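Side-chain contacts in aspartate-semialdehyde dehydrogenase (Candida albicans, PDB 3HSK), which catalyses the NADPH-dependent reductive dephosphorylation of 4-phospho-L-aspartate to its semialdehyde, the second step toward methionine and threonine: residues Phe35-Leu38 / Leu39-Pro43; Pro251-Glu254 / Ser255-Lys258. All blocks are in the same frame, centred on the assembly; numbering follows the deposited sequence.

Contact 1: Phe35-Leu38 / Leu39-Pro43; sequences FILL and LSKHP
Leu39 N donates to Phe35 O at 2.9 Å in a nearly straight bond, with the N-H...O angle at 173°. This bond lies near the C-terminal end of helix 30-39, the helix that follows the NADP-binding loop of the Rossmann-type domain. The next i to i+4 bond, Ser40 N to Ile36 O at 3.0 Å, is bent and weak. Lys41 N bonds to Leu38 O, three residues earlier, at 2.9 Å, and meets that oxygen from above the carbonyl plane.

Side chains also pack against carbonyl oxygens of the preceding turn. Leu39 CG stands beside its own backbone N (chi1 -67°), which sets it 3.4 Å from Phe35 O. Ser40 CB rests against two successive carbonyl oxygens, 3.2 Å from Ile36 O and 3.3 Å from Leu37 O. The extended Lys41 chain runs past Leu37 O, with Lys41 CD 3.8 Å from it. Its NZ continues to a salt bridge with Glu71.

His42 is held by Glu373 through NE2 and by the Glu44 backbone N through ND1. Phe35 and Leu39 pack on Ile369 of helix 364-376, while Ile36 and Leu39 touch strands 20-25 and 45-52 of the parallel sheet.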
loop_
_atom_site.group_PDB
_atom_site.type_symbol
_atom_site.label_atom_id
_atom_site.label_comp_id
_atom_site.label_asym_id
_atom_site.label_seq_id
_atom_site.Cartn_x
_atom_site.Cartn_y
_atom_site.Cartn_z
ATOM N N PHE A 35 16.271 -17.712 15.834
ATOM C CA PHE A 35 16.068 -18.230 17.195
ATOM C C PHE A 35 17.389 -18.479 17.913
ATOM O O PHE A 35 17.606 -17.970 19.012
ATOM C CB PHE A 35 15.250 -19.527 17.193
ATOM C CG PHE A 35 13.781 -19.319 17.407
ATOM C CD1 PHE A 35 13.313 -18.708 18.568
ATOM C CD2 PHE A 35 12.862 -19.747 16.456
ATOM C CE1 PHE A 35 11.962 -18.512 18.769
ATOM C CE2 PHE A 35 11.499 -19.559 16.655
ATOM C CZ PHE A 35 11.049 -18.942 17.813
ATOM N N ILE A 36 18.257 -19.269 17.285
ATOM C CA ILE A 36 19.552 -19.631 17.862
ATOM C C ILE A 36 20.441 -18.400 18.026
ATOM O O ILE A 36 21.125 -18.259 19.041
ATOM C CB ILE A 36 20.272 -20.717 17.016
ATOM C CG1 ILE A 36 19.400 -21.977 16.918
ATOM C CG2 ILE A 36 21.646 -21.058 17.604
ATOM C CD1 ILE A 36 19.726 -22.870 15.736
ATOM N N LEU A 37 20.409 -17.507 17.035
ATOM C CA LEU A 37 21.159 -16.254 17.096
ATOM C C LEU A 37 20.773 -15.437 18.333
ATOM O O LEU A 37 21.645 -14.956 19.057
ATOM C CB LEU A 37 20.969 -15.434 15.811
ATOM C CG LEU A 37 21.845 -14.185 15.614
ATOM C CD1 LEU A 37 23.263 -14.561 15.211
ATOM C CD2 LEU A 37 21.241 -13.244 14.582
ATOM N N LEU A 38 19.469 -15.301 18.577
ATOM C CA LEU A 38 18.968 -14.576 19.748
ATOM C C LEU A 38 19.299 -15.260 21.070
ATOM O O LEU A 38 19.928 -14.650 21.936
ATOM C CB LEU A 38 17.460 -14.334 19.646
ATOM C CG LEU A 38 17.006 -13.071 18.915
ATOM C CD1 LEU A 38 15.495 -13.046 18.855
ATOM C CD2 LEU A 38 17.541 -11.810 19.596
ATOM N N LEU A 39 18.881 -16.517 21.215
ATOM C CA LEU A 39 19.099 -17.290 22.445
ATOM C C LEU A 39 20.575 -17.373 22.833
ATOM O O LEU A 39 20.914 -17.637 23.992
ATOM C CB LEU A 39 18.530 -18.704 22.300
ATOM C CG LEU A 39 17.014 -18.898 22.188
ATOM C CD1 LEU A 39 16.697 -20.269 21.614
ATOM C CD2 LEU A 39 16.333 -18.710 23.535
ATOM N N SER A 40 21.443 -17.137 21.852
ATOM C CA SER A 40 22.884 -17.176 22.044
ATOM C C SER A 40 23.373 -16.034 22.933
ATOM O O SER A 40 24.384 -16.164 23.622
ATOM C CB SER A 40 23.584 -17.114 20.689
ATOM O OG SER A 40 24.813 -17.804 20.742
ATOM N N LYS A 41 22.645 -14.921 22.903
ATOM C CA LYS A 41 22.984 -13.722 23.669
ATOM C C LYS A 41 22.166 -13.621 24.964
ATOM O O LYS A 41 22.378 -12.713 25.775
ATOM C CB LYS A 41 22.752 -12.475 22.810
ATOM C CG LYS A 41 23.373 -12.540 21.419
ATOM C CD LYS A 41 22.661 -11.603 20.462
ATOM C CE LYS A 41 23.391 -11.502 19.136
ATOM N NZ LYS A 41 22.671 -10.612 18.175
ATOM N N HIS A 42 21.236 -14.555 25.153
ATOM C CA HIS A 42 20.331 -14.507 26.297
ATOM C C HIS A 42 20.954 -15.133 27.543
ATOM O O HIS A 42 21.396 -16.282 27.508
ATOM C CB HIS A 42 18.997 -15.176 25.967
ATOM C CG HIS A 42 17.827 -14.545 26.655
ATOM N ND1 HIS A 42 17.628 -14.628 28.017
ATOM C CD2 HIS A 42 16.796 -13.813 26.170
ATOM C CE1 HIS A 42 16.527 -13.976 28.341
ATOM N NE2 HIS A 42 16.002 -13.474 27.239
ATOM N N PRO A 43 20.996 -14.366 28.650
ATOM C CA PRO A 43 21.563 -14.799 29.929
ATOM C C PRO A 43 20.688 -15.808 30.674
ATOM O O PRO A 43 21.164 -16.482 31.590
ATOM C CB PRO A 43 21.640 -13.491 30.740
ATOM C CG PRO A 43 21.387 -12.378 29.755
ATOM C CD PRO A 43 20.496 -12.982 28.731
#

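Contact 2: Pro251-Glu254 / Ser255-Lys258; sequences PIPE and SEMK
Ile252 CG2 presses on Met257 CB at 3.5 Å, tighter than usual for two carbons, across a beta turn at Pro253-Glu256. Ile252 CG2 also lies 3.7 Å from Glu256 CB. The isoleucine side chain crosses both partners at about a right angle. Its CG2 is anti to the backbone N, and this branch makes the closest approaches. The Met257 chain bends at chi3 (72°), and Met257 CE comes 4.0 Å from Ile252 CB.

Farther along its chain, the Glu256 carboxylate comes up to the CG-CD edge of the Pro253 ring, with Glu256 OE1 3.3 Å from Pro253 CG. The two side chains lie at a slant to each other.

The backbone of the turn is consistent with these positions: Pro253 O accepts two N-H groups. Glu256 N reaches Pro253 O at 3.0 Å from above the carbonyl plane. Met257 N, 3.2 Å from Pro253 O, lies in that plane.

Further out, Ile252 bonds through its backbone to Lys236, and Met257 packs on that residue of helix 227-238. Lys258 begins strand 258-262, an outermost strand of the mixed sheet within the chain, and packs on Ser347 of the second subunit. Its side chain also folds back along the turn, and Lys258 CE lies 3.4 Å from Glu254 O.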
loop_
_atom_site.group_PDB
_atom_site.type_symbol
_atom_site.label_atom_id
_atom_site.label_comp_id
_atom_site.label_asym_id
_atom_site.label_seq_id
_atom_site.Cartn_x
_atom_site.Cartn_y
_atom_site.Cartn_z
ATOM N N PRO A 251 -12.699 -15.852 19.100
ATOM C CA PRO A 251 -12.291 -14.687 18.314
ATOM C C PRO A 251 -13.462 -13.740 18.077
ATOM O O PRO A 251 -14.606 -14.190 17.984
ATOM C CB PRO A 251 -11.847 -15.304 16.979
ATOM C CG PRO A 251 -11.524 -16.719 17.301
ATOM C CD PRO A 251 -12.527 -17.102 18.340
ATOM N N ILE A 252 -13.170 -12.445 17.985
ATOM C CA ILE A 252 -14.175 -11.442 17.636
ATOM C C ILE A 252 -14.975 -11.938 16.431
ATOM O O ILE A 252 -14.395 -12.226 15.381
ATOM C CB ILE A 252 -13.536 -10.056 17.316
ATOM C CG1 ILE A 252 -12.645 -9.564 18.465
ATOM C CG2 ILE A 252 -14.606 -9.031 16.964
ATOM C CD1 ILE A 252 -13.355 -9.406 19.817
ATOM N N PRO A 253 -16.304 -12.079 16.587
ATOM C CA PRO A 253 -17.114 -12.486 15.439
ATOM C C PRO A 253 -17.103 -11.461 14.302
ATOM O O PRO A 253 -16.818 -10.283 14.515
ATOM C CB PRO A 253 -18.519 -12.649 16.028
ATOM C CG PRO A 253 -18.506 -11.856 17.282
ATOM C CD PRO A 253 -17.115 -11.910 17.806
ATOM N N GLU A 254 -17.401 -11.944 13.103
ATOM C CA GLU A 254 -17.384 -11.153 11.878
ATOM C C GLU A 254 -18.379 -9.987 11.902
ATOM O O GLU A 254 -18.104 -8.923 11.347
ATOM C CB GLU A 254 -17.628 -12.063 10.665
ATOM C CG GLU A 254 -18.565 -13.263 10.923
ATOM C CD GLU A 254 -17.881 -14.428 11.656
ATOM O OE1 GLU A 254 -16.944 -15.036 11.081
ATOM O OE2 GLU A 254 -18.288 -14.742 12.801
ATOM N N SER A 255 -19.519 -10.193 12.564
ATOM C CA SER A 255 -20.545 -9.156 12.744
ATOM C C SER A 255 -20.094 -8.028 13.676
ATOM O O SER A 255 -20.736 -6.982 13.753
ATOM C CB SER A 255 -21.833 -9.779 13.294
ATOM O OG SER A 255 -21.658 -10.233 14.631
ATOM N N GLU A 256 -18.981 -8.248 14.371
ATOM C CA GLU A 256 -18.500 -7.335 15.393
ATOM C C GLU A 256 -17.254 -6.557 14.964
ATOM O O GLU A 256 -16.980 -5.479 15.494
ATOM C CB GLU A 256 -18.191 -8.131 16.650
ATOM C CG GLU A 256 -18.597 -7.467 17.934
ATOM C CD GLU A 256 -18.741 -8.469 19.058
ATOM O OE1 GLU A 256 -19.653 -9.321 18.969
ATOM O OE2 GLU A 256 -17.942 -8.406 20.024
ATOM N N MET A 257 -16.489 -7.118 14.032
ATOM C CA MET A 257 -15.288 -6.465 13.502
ATOM C C MET A 257 -15.038 -6.913 12.069
ATOM O O MET A 257 -14.996 -8.111 11.781
ATOM C CB MET A 257 -14.062 -6.749 14.382
ATOM C CG MET A 257 -12.749 -6.154 13.874
ATOM S SD MET A 257 -11.358 -6.306 15.024
ATOM C CE MET A 257 -11.023 -8.050 14.918
ATOM N N LYS A 258 -14.898 -5.939 11.177
ATOM C CA LYS A 258 -14.549 -6.201 9.790
ATOM C C LYS A 258 -13.077 -5.891 9.601
ATOM O O LYS A 258 -12.579 -4.860 10.071
ATOM C CB LYS A 258 -15.396 -5.360 8.831
ATOM C CG LYS A 258 -16.902 -5.403 9.087
ATOM C CD LYS A 258 -17.525 -6.739 8.673
ATOM C CE LYS A 258 -19.029 -6.764 8.953
ATOM N NZ LYS A 258 -19.730 -5.594 8.351
#

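Contact 1 belongs to the NAD-binding domain and contact 2 to the dimerisation domain. They lie on opposite sides of the chain's centre. Their centres are 38 Å apart, and their nearest atoms are about 23 Å apart. Contact 1 is the nearer to the cofactor: the side chain of Ile36 comes about 8 Å from bound NADP and about 7 Å from the side chain of Thr28, an NADP-binding residue. The side chain of Phe35 is about 4 Å from that of Val31, which probably also binds NADP, as in related enzymes. Contact 2 lies away from these sites, at the surface near the second subunit. Contact 1 closes a helix and precedes strand 45-52; contact 2 is a turn whose last residue opens strand 258-262.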